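Local structure of hydrogenase maturation factor (Thermoanaerobacter tengcongensis, 3VTI) at residues V39-F44 and M161-E166; A53-V58 and A94-E99; Y210-M215 and V254-R259. The protein is the maturation factor HypE, which probably accepts a carbamoyl group from HypF and dehydrates it with ATP to a nitrile for [NiFe]-hydrogenase assembly. One frame throughout, in Å; residues are numbered along the deposited sequence.

Contact 1 of 3, residues V39-F44 and M161-E166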
# COMPACT_ATOMS: atom_id res chain seq x y z
N VAL C 39 0.56 8.53 -2.04
CA VAL C 39 1.43 9.58 -2.56
C VAL C 39 2.92 9.31 -2.26
O VAL C 39 3.28 8.96 -1.14
CB VAL C 39 1.00 10.96 -1.99
CG1 VAL C 39 1.26 11.04 -0.49
CG2 VAL C 39 1.70 12.10 -2.72
N LYS C 40 3.76 9.48 -3.28
CA LYS C 40 5.21 9.56 -3.12
C LYS C 40 5.69 10.87 -3.77
O LYS C 40 5.32 11.17 -4.91
CB LYS C 40 5.94 8.36 -3.75
CG LYS C 40 5.79 7.03 -2.99
CD LYS C 40 6.04 7.18 -1.49
CE LYS C 40 6.04 5.84 -0.78
NZ LYS C 40 4.80 5.07 -0.97
N PRO C 41 6.51 11.66 -3.05
CA PRO C 41 7.09 11.37 -1.74
C PRO C 41 6.11 11.61 -0.58
O PRO C 41 5.13 12.32 -0.74
CB PRO C 41 8.26 12.35 -1.66
CG PRO C 41 7.81 13.53 -2.47
CD PRO C 41 6.80 13.04 -3.48
N LEU C 42 6.40 11.01 0.57
CA LEU C 42 5.51 11.09 1.73
C LEU C 42 5.51 12.48 2.34
O LEU C 42 4.53 12.89 2.97
CB LEU C 42 5.93 10.07 2.78
CG LEU C 42 6.08 8.62 2.33
CD1 LEU C 42 6.92 7.84 3.33
CD2 LEU C 42 4.73 7.95 2.09
N PHE C 43 6.62 13.19 2.16
CA PHE C 43 6.80 14.55 2.63
C PHE C 43 7.14 15.44 1.44
O PHE C 43 8.14 15.22 0.74
CB PHE C 43 7.92 14.63 3.68
CG PHE C 43 7.74 13.66 4.82
CD1 PHE C 43 8.31 12.40 4.77
CD2 PHE C 43 6.98 14.02 5.93
CE1 PHE C 43 8.13 11.50 5.82
CE2 PHE C 43 6.80 13.12 6.98
CZ PHE C 43 7.38 11.86 6.92
N PHE C 44 6.30 16.43 1.20
CA PHE C 44 6.42 17.29 0.04
C PHE C 44 6.15 18.73 0.45
O PHE C 44 5.51 18.97 1.47
CB PHE C 44 5.41 16.84 -1.03
CG PHE C 44 4.02 16.65 -0.51
CD1 PHE C 44 3.61 15.42 -0.02
CD2 PHE C 44 3.11 17.71 -0.50
CE1 PHE C 44 2.32 15.24 0.48
CE2 PHE C 44 1.82 17.53 -0.01
CZ PHE C 44 1.43 16.30 0.48
N MET C 161 4.50 16.43 -8.28
CA MET C 161 5.23 16.24 -9.54
C MET C 161 6.66 16.80 -9.45
O MET C 161 7.63 16.11 -9.75
CB MET C 161 4.46 16.92 -10.69
CG MET C 161 5.22 17.12 -11.99
SD MET C 161 4.63 16.11 -13.37
CE MET C 161 3.01 16.81 -13.67
N SER C 162 6.77 18.05 -9.00
CA SER C 162 8.04 18.76 -8.88
C SER C 162 8.99 18.07 -7.90
O SER C 162 10.18 17.93 -8.17
CB SER C 162 7.79 20.20 -8.44
OG SER C 162 9.02 20.86 -8.20
N ALA C 163 8.46 17.66 -6.75
CA ALA C 163 9.25 16.98 -5.74
C ALA C 163 9.60 15.55 -6.16
O ALA C 163 10.74 15.12 -5.98
CB ALA C 163 8.52 16.99 -4.41
N ARG C 164 8.64 14.83 -6.73
CA ARG C 164 8.79 13.42 -7.08
C ARG C 164 9.73 13.21 -8.25
O ARG C 164 10.50 12.24 -8.27
CB ARG C 164 7.43 12.79 -7.40
CG ARG C 164 7.44 11.30 -7.82
CD ARG C 164 6.04 10.87 -8.27
NE ARG C 164 5.71 11.36 -9.61
CZ ARG C 164 4.53 11.86 -9.98
NH1 ARG C 164 4.36 12.29 -11.23
NH2 ARG C 164 3.53 11.97 -9.10
N GLU C 165 9.67 14.11 -9.23
CA GLU C 165 10.47 13.98 -10.44
C GLU C 165 11.66 14.94 -10.47
O GLU C 165 12.31 15.10 -11.51
CB GLU C 165 9.60 14.16 -11.69
CG GLU C 165 8.42 13.19 -11.78
CD GLU C 165 8.83 11.71 -11.83
OE1 GLU C 165 9.99 11.40 -12.21
OE2 GLU C 165 7.98 10.86 -11.49
N GLU C 166 11.95 15.55 -9.32
CA GLU C 166 13.12 16.41 -9.11
C GLU C 166 13.21 17.58 -10.10
O GLU C 166 14.29 18.03 -10.45
CB GLU C 166 14.42 15.59 -9.12
CG GLU C 166 14.72 14.92 -7.80
CD GLU C 166 15.53 13.65 -7.94
OE1 GLU C 166 16.68 13.71 -8.45
OE2 GLU C 166 15.02 12.59 -7.52

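Contact 2 of 3, residues A53-V58 and A94-E99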
# COMPACT_ATOMS: atom_id res chain seq x y z
N ALA C 53 -4.18 12.44 4.23
CA ALA C 53 -5.10 11.37 4.59
C ALA C 53 -6.31 11.88 5.37
O ALA C 53 -7.42 11.37 5.21
CB ALA C 53 -4.36 10.31 5.38
N VAL C 54 -6.10 12.89 6.21
CA VAL C 54 -7.18 13.45 7.01
C VAL C 54 -8.03 14.39 6.14
O VAL C 54 -9.22 14.18 5.98
CB VAL C 54 -6.66 14.20 8.26
CG1 VAL C 54 -7.82 14.79 9.05
CG2 VAL C 54 -5.86 13.25 9.14
N CYS C 55 -7.39 15.40 5.58
CA CYS C 55 -8.05 16.43 4.81
C CYS C 55 -8.93 15.88 3.70
O CYS C 55 -10.09 16.29 3.54
CB CYS C 55 -7.03 17.43 4.28
SG CYS C 55 -6.32 18.45 5.61
N GLY C 56 -8.38 14.94 2.94
CA GLY C 56 -9.09 14.36 1.81
C GLY C 56 -10.41 13.73 2.20
O GLY C 56 -11.41 13.86 1.50
N THR C 57 -10.40 13.01 3.31
CA THR C 57 -11.59 12.35 3.81
C THR C 57 -12.53 13.31 4.53
O THR C 57 -13.75 13.16 4.47
CB THR C 57 -11.22 11.18 4.69
OG1 THR C 57 -10.65 10.15 3.86
CG2 THR C 57 -12.44 10.63 5.42
N VAL C 58 -11.97 14.31 5.20
CA VAL C 58 -12.77 15.37 5.80
C VAL C 58 -13.52 16.08 4.68
O VAL C 58 -14.72 16.33 4.77
CB VAL C 58 -11.89 16.36 6.62
CG1 VAL C 58 -12.63 17.69 6.88
CG2 VAL C 58 -11.42 15.71 7.93
N ALA C 94 -2.95 14.26 13.57
CA ALA C 94 -3.56 14.84 14.76
C ALA C 94 -3.92 16.31 14.55
O ALA C 94 -5.04 16.73 14.86
CB ALA C 94 -2.67 14.66 15.98
N GLU C 95 -2.98 17.08 14.00
CA GLU C 95 -3.17 18.51 13.77
C GLU C 95 -4.30 18.83 12.79
O GLU C 95 -5.07 19.77 13.02
CB GLU C 95 -1.87 19.16 13.30
CG GLU C 95 -0.84 19.32 14.41
CD GLU C 95 0.57 19.60 13.91
OE1 GLU C 95 0.95 19.06 12.84
OE2 GLU C 95 1.30 20.35 14.59
N ALA C 96 -4.41 18.04 11.73
CA ALA C 96 -5.45 18.25 10.72
C ALA C 96 -6.86 17.93 11.26
O ALA C 96 -7.81 18.65 10.96
CB ALA C 96 -5.15 17.43 9.48
N ALA C 97 -6.97 16.86 12.04
CA ALA C 97 -8.24 16.49 12.67
C ALA C 97 -8.69 17.56 13.65
O ALA C 97 -9.88 17.88 13.73
CB ALA C 97 -8.12 15.14 13.36
N LYS C 98 -7.73 18.12 14.38
CA LYS C 98 -7.98 19.20 15.33
C LYS C 98 -8.51 20.45 14.62
O LYS C 98 -9.50 21.03 15.06
CB LYS C 98 -6.71 19.51 16.11
CG LYS C 98 -6.94 19.98 17.53
CD LYS C 98 -5.75 19.63 18.43
CE LYS C 98 -4.77 20.79 18.55
NZ LYS C 98 -5.23 21.76 19.57
N GLU C 99 -7.86 20.85 13.53
CA GLU C 99 -8.27 22.01 12.74
C GLU C 99 -9.64 21.78 12.11
O GLU C 99 -10.48 22.67 12.11
CB GLU C 99 -7.25 22.32 11.65
CG GLU C 99 -7.44 23.69 11.00
CD GLU C 99 -6.88 23.80 9.58
OE1 GLU C 99 -5.81 23.20 9.29
OE2 GLU C 99 -7.51 24.50 8.75

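Contact 3 of 3, residues Y210-M215 and V254-R259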
# COMPACT_ATOMS: atom_id res chain seq x y z
N TYR C 210 -16.70 16.90 -16.07
CA TYR C 210 -17.19 15.76 -16.83
C TYR C 210 -18.08 14.86 -15.98
O TYR C 210 -19.06 14.30 -16.48
CB TYR C 210 -16.04 14.94 -17.42
CG TYR C 210 -15.63 15.39 -18.80
CD1 TYR C 210 -16.30 14.93 -19.93
CD2 TYR C 210 -14.57 16.27 -18.98
CE1 TYR C 210 -15.93 15.33 -21.21
CE2 TYR C 210 -14.19 16.69 -20.26
CZ TYR C 210 -14.87 16.22 -21.36
OH TYR C 210 -14.50 16.63 -22.62
N GLU C 211 -17.73 14.71 -14.71
CA GLU C 211 -18.53 13.91 -13.79
C GLU C 211 -19.86 14.60 -13.51
O GLU C 211 -20.89 13.93 -13.41
CB GLU C 211 -17.77 13.66 -12.48
CG GLU C 211 -16.70 12.58 -12.60
CD GLU C 211 -15.59 12.69 -11.55
OE1 GLU C 211 -15.53 13.72 -10.82
OE2 GLU C 211 -14.78 11.74 -11.45
N ILE C 212 -19.83 15.93 -13.40
CA ILE C 212 -21.05 16.71 -13.24
C ILE C 212 -21.91 16.57 -14.49
O ILE C 212 -23.12 16.34 -14.39
CB ILE C 212 -20.77 18.20 -12.95
CG1 ILE C 212 -20.04 18.39 -11.61
CG2 ILE C 212 -22.08 18.98 -12.94
CD1 ILE C 212 -19.39 19.76 -11.45
N SER C 213 -21.29 16.71 -15.66
CA SER C 213 -21.97 16.55 -16.95
C SER C 213 -22.64 15.20 -17.13
O SER C 213 -23.81 15.12 -17.49
CB SER C 213 -21.00 16.77 -18.11
OG SER C 213 -20.97 18.15 -18.46
N LYS C 214 -21.89 14.14 -16.88
CA LYS C 214 -22.39 12.78 -17.00
C LYS C 214 -23.61 12.57 -16.10
O LYS C 214 -24.69 12.19 -16.58
CB LYS C 214 -21.29 11.76 -16.68
CG LYS C 214 -21.65 10.31 -16.93
CD LYS C 214 -20.54 9.37 -16.47
CE LYS C 214 -21.01 7.91 -16.51
NZ LYS C 214 -19.93 6.93 -16.15
N MET C 215 -23.45 12.85 -14.82
CA MET C 215 -24.45 12.50 -13.81
C MET C 215 -25.66 13.43 -13.78
O MET C 215 -26.78 12.98 -13.56
CB MET C 215 -23.81 12.40 -12.43
CG MET C 215 -22.77 11.28 -12.31
SD MET C 215 -23.47 9.61 -12.23
CE MET C 215 -23.56 9.16 -13.95
N VAL C 254 -14.99 22.60 -6.17
CA VAL C 254 -15.82 23.09 -7.27
C VAL C 254 -17.26 23.16 -6.79
O VAL C 254 -17.80 22.19 -6.24
CB VAL C 254 -15.75 22.14 -8.48
CG1 VAL C 254 -16.79 22.53 -9.56
CG2 VAL C 254 -14.34 22.12 -9.06
N VAL C 255 -17.88 24.31 -7.00
CA VAL C 255 -19.24 24.54 -6.52
C VAL C 255 -20.18 24.90 -7.64
O VAL C 255 -19.91 25.77 -8.44
CB VAL C 255 -19.29 25.71 -5.54
CG1 VAL C 255 -20.58 25.71 -4.76
CG2 VAL C 255 -18.08 25.70 -4.62
N VAL C 256 -21.32 24.23 -7.67
CA VAL C 256 -22.41 24.62 -8.57
C VAL C 256 -23.55 25.20 -7.72
O VAL C 256 -23.92 24.62 -6.71
CB VAL C 256 -22.89 23.42 -9.42
CG1 VAL C 256 -23.87 23.86 -10.47
CG2 VAL C 256 -21.70 22.75 -10.10
N VAL C 257 -24.09 26.35 -8.14
CA VAL C 257 -25.14 27.06 -7.39
C VAL C 257 -26.26 27.58 -8.28
O VAL C 257 -26.10 27.69 -9.50
CB VAL C 257 -24.59 28.29 -6.60
CG1 VAL C 257 -23.58 27.87 -5.57
CG2 VAL C 257 -23.98 29.31 -7.54
N GLU C 258 -27.39 27.91 -7.67
CA GLU C 258 -28.44 28.65 -8.36
C GLU C 258 -27.94 30.01 -8.81
O GLU C 258 -27.18 30.68 -8.10
CB GLU C 258 -29.69 28.81 -7.49
CG GLU C 258 -30.56 27.57 -7.41
CD GLU C 258 -32.04 27.89 -7.36
OE1 GLU C 258 -32.52 28.57 -8.29
OE2 GLU C 258 -32.72 27.45 -6.40
N ARG C 259 -28.39 30.41 -10.00
CA ARG C 259 -27.95 31.64 -10.64
C ARG C 259 -27.97 32.86 -9.72
O ARG C 259 -27.00 33.62 -9.68
CB ARG C 259 -28.83 31.89 -11.87
CG ARG C 259 -28.14 32.66 -12.98
CD ARG C 259 -28.90 32.57 -14.29
NE ARG C 259 -27.98 32.60 -15.44
CZ ARG C 259 -27.56 33.72 -16.03
NH1 ARG C 259 -27.96 34.90 -15.58
NH2 ARG C 259 -26.74 33.66 -17.07

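Contact 1 of 3, residues V39-F44 and M161-E166
R164 and A163, at the end of helix 155-164, lie against the K40-P41 turn that precedes strand 43-44. The R164 side chain leaves the helix with CG anti to the backbone N (chi1 179°), which lays its first carbons along the turn. R164 CB sits 3.6 Å from K40 O and 4.0 Å from P41 CD. R164 CG is also 3.6 Å from K40 O. R164 CD comes nearer to that carbonyl, 3.4 Å from K40 O. The chain then bends at chi3 (76°), and the guanidinium turns away from the turn. R164 NE gives a nearly straight bond to E165 OE2, 3.0 Å long at 167°, as part of a salt bridge. E165 OE2 lies in the guanidinium plane, while NE comes to the anti side of the carboxylate and somewhat out of its plane. One residue back, A163 CB touches P41 CG at 4.0 Å. The peptide bond before P41 is cis. The P41 ring crosses the R164 side chain at about a right angle. K40 NZ turns away and is hydrogen-bonded to the backbone carbonyl O of D118. E165 also packs on a basic side chain of another protein's chain, probably HypF. The contact joins the N- and C-terminal AIR synthase-like domains at the surface. Carbon atoms of R164 and A163 do the touching, while the arginine charge is met within its own segment. At this point the two domains meet by van der Waals contact.

Contact 2 of 3, residues A53-V58 and A94-E99
V54 meets A96 and A97 at a flat group of the backbone, the peptide that links these two alanines. V54 CG1 lies over one face of this peptide, almost straight above A97 N at 3.7 Å. At the edges the peptide carries the alpha carbons of A96 and A97, and the methyls of both residues reach V54. No flat side-chain group takes part. V54 CG1 stands anti to its own backbone N (chi1 179°), and this sets it between the two alanines. It is 3.8 Å from A96 CB and 4.3 Å from A97 CB. V54 CB itself is 3.8 Å from A96 CB, so the A96 methyl is touched by both the branch point and one branch of the valine. C55 comes from the next position on its helix, with its SG 4.2 Å from A96 CB. C55 also packs on V177 and P179.

The two helix segments run at 31° to each other, in roughly the same direction, with axes 9.0 Å apart. They belong to helices 49-60 and 83-100 of the PurM-like N-terminal domain. A94 of the second packs on A11 of the second subunit, another copy of this protein. The C55 side chain lies about 11 Å from the bound magnesium ion, which D60, at the end of helix 49-60, helps to hold. All four touching residues are buried. Small apolar groups face each other where the helices come close, which implies dispersion and burial, with no charge or polar pair across the two segments.

Contact 3 of 3, residues Y210-M215 and V254-R259
I212 on helix 204-216 reaches V254 and V256 on strand 254-257 with the end of its longer branch. Its CD1 lies 4.0 Å from V256 CG2 and 4.2 Å from V254 CG1. I212 and V256 meet tip to tip. I212 CG1 stands anti to its carbonyl carbon (chi1 -64°), and the extended chi2 of 164° carries CD1 out to the strand. V254 and V256 both point at the helix because they alternate with V255, which points to the other side of the sheet. V196, on strand 194-198, touches both I212 and V256, and A141 touches I212 from a loop.

The closely packed part is one isoleucine end against two valines, at ordinary van der Waals distances. The alpha carbons of I212 and V256 are 9.3 Å apart, and between the two segments the side chains alone bridge that distance. The solvent side is polar and lies beyond the touching residues. K214 extends from the helix and is exposed, while the partly exposed E211 forms a salt bridge with R198. At the far end of the strand segment, E258 and R259 are also exposed. These charged side chains take no part in the touching between helix and strand.

Strand 254-257 is an inner strand of the C-terminal mixed sheet, hydrogen-bonded through its backbone to strand 146-149 on one flank and on the other to strand 194-198, which leads directly to the magnesium ligand D199. Between these two segments the helix meets the sheet through methyl contacts, about 7 Å from the D199 side chain at V254. Across them the chemistry implies hydrophobic burial, with charged side chains kept at the margins.

In the fold
Contacts 2 and 3 are buried, while contact 1 is at the surface. Contacts 2 and 3 lie on opposite sides of the chain's centre, about 26 Å apart between centres. Each belongs to one domain: contact 2 packs helix on helix in the N-terminal one, contact 3 helix on sheet in the C-terminal one. Contact 1 spans the two domains, and along the chain its loop encloses contact 2. No helix or strand is shared among the three. The buried pair use small or branched apolar groups, and both lie near the magnesium ligands. Contact 1 is away from the metal and includes a backbone carbonyl and the carbons of a charged side chain.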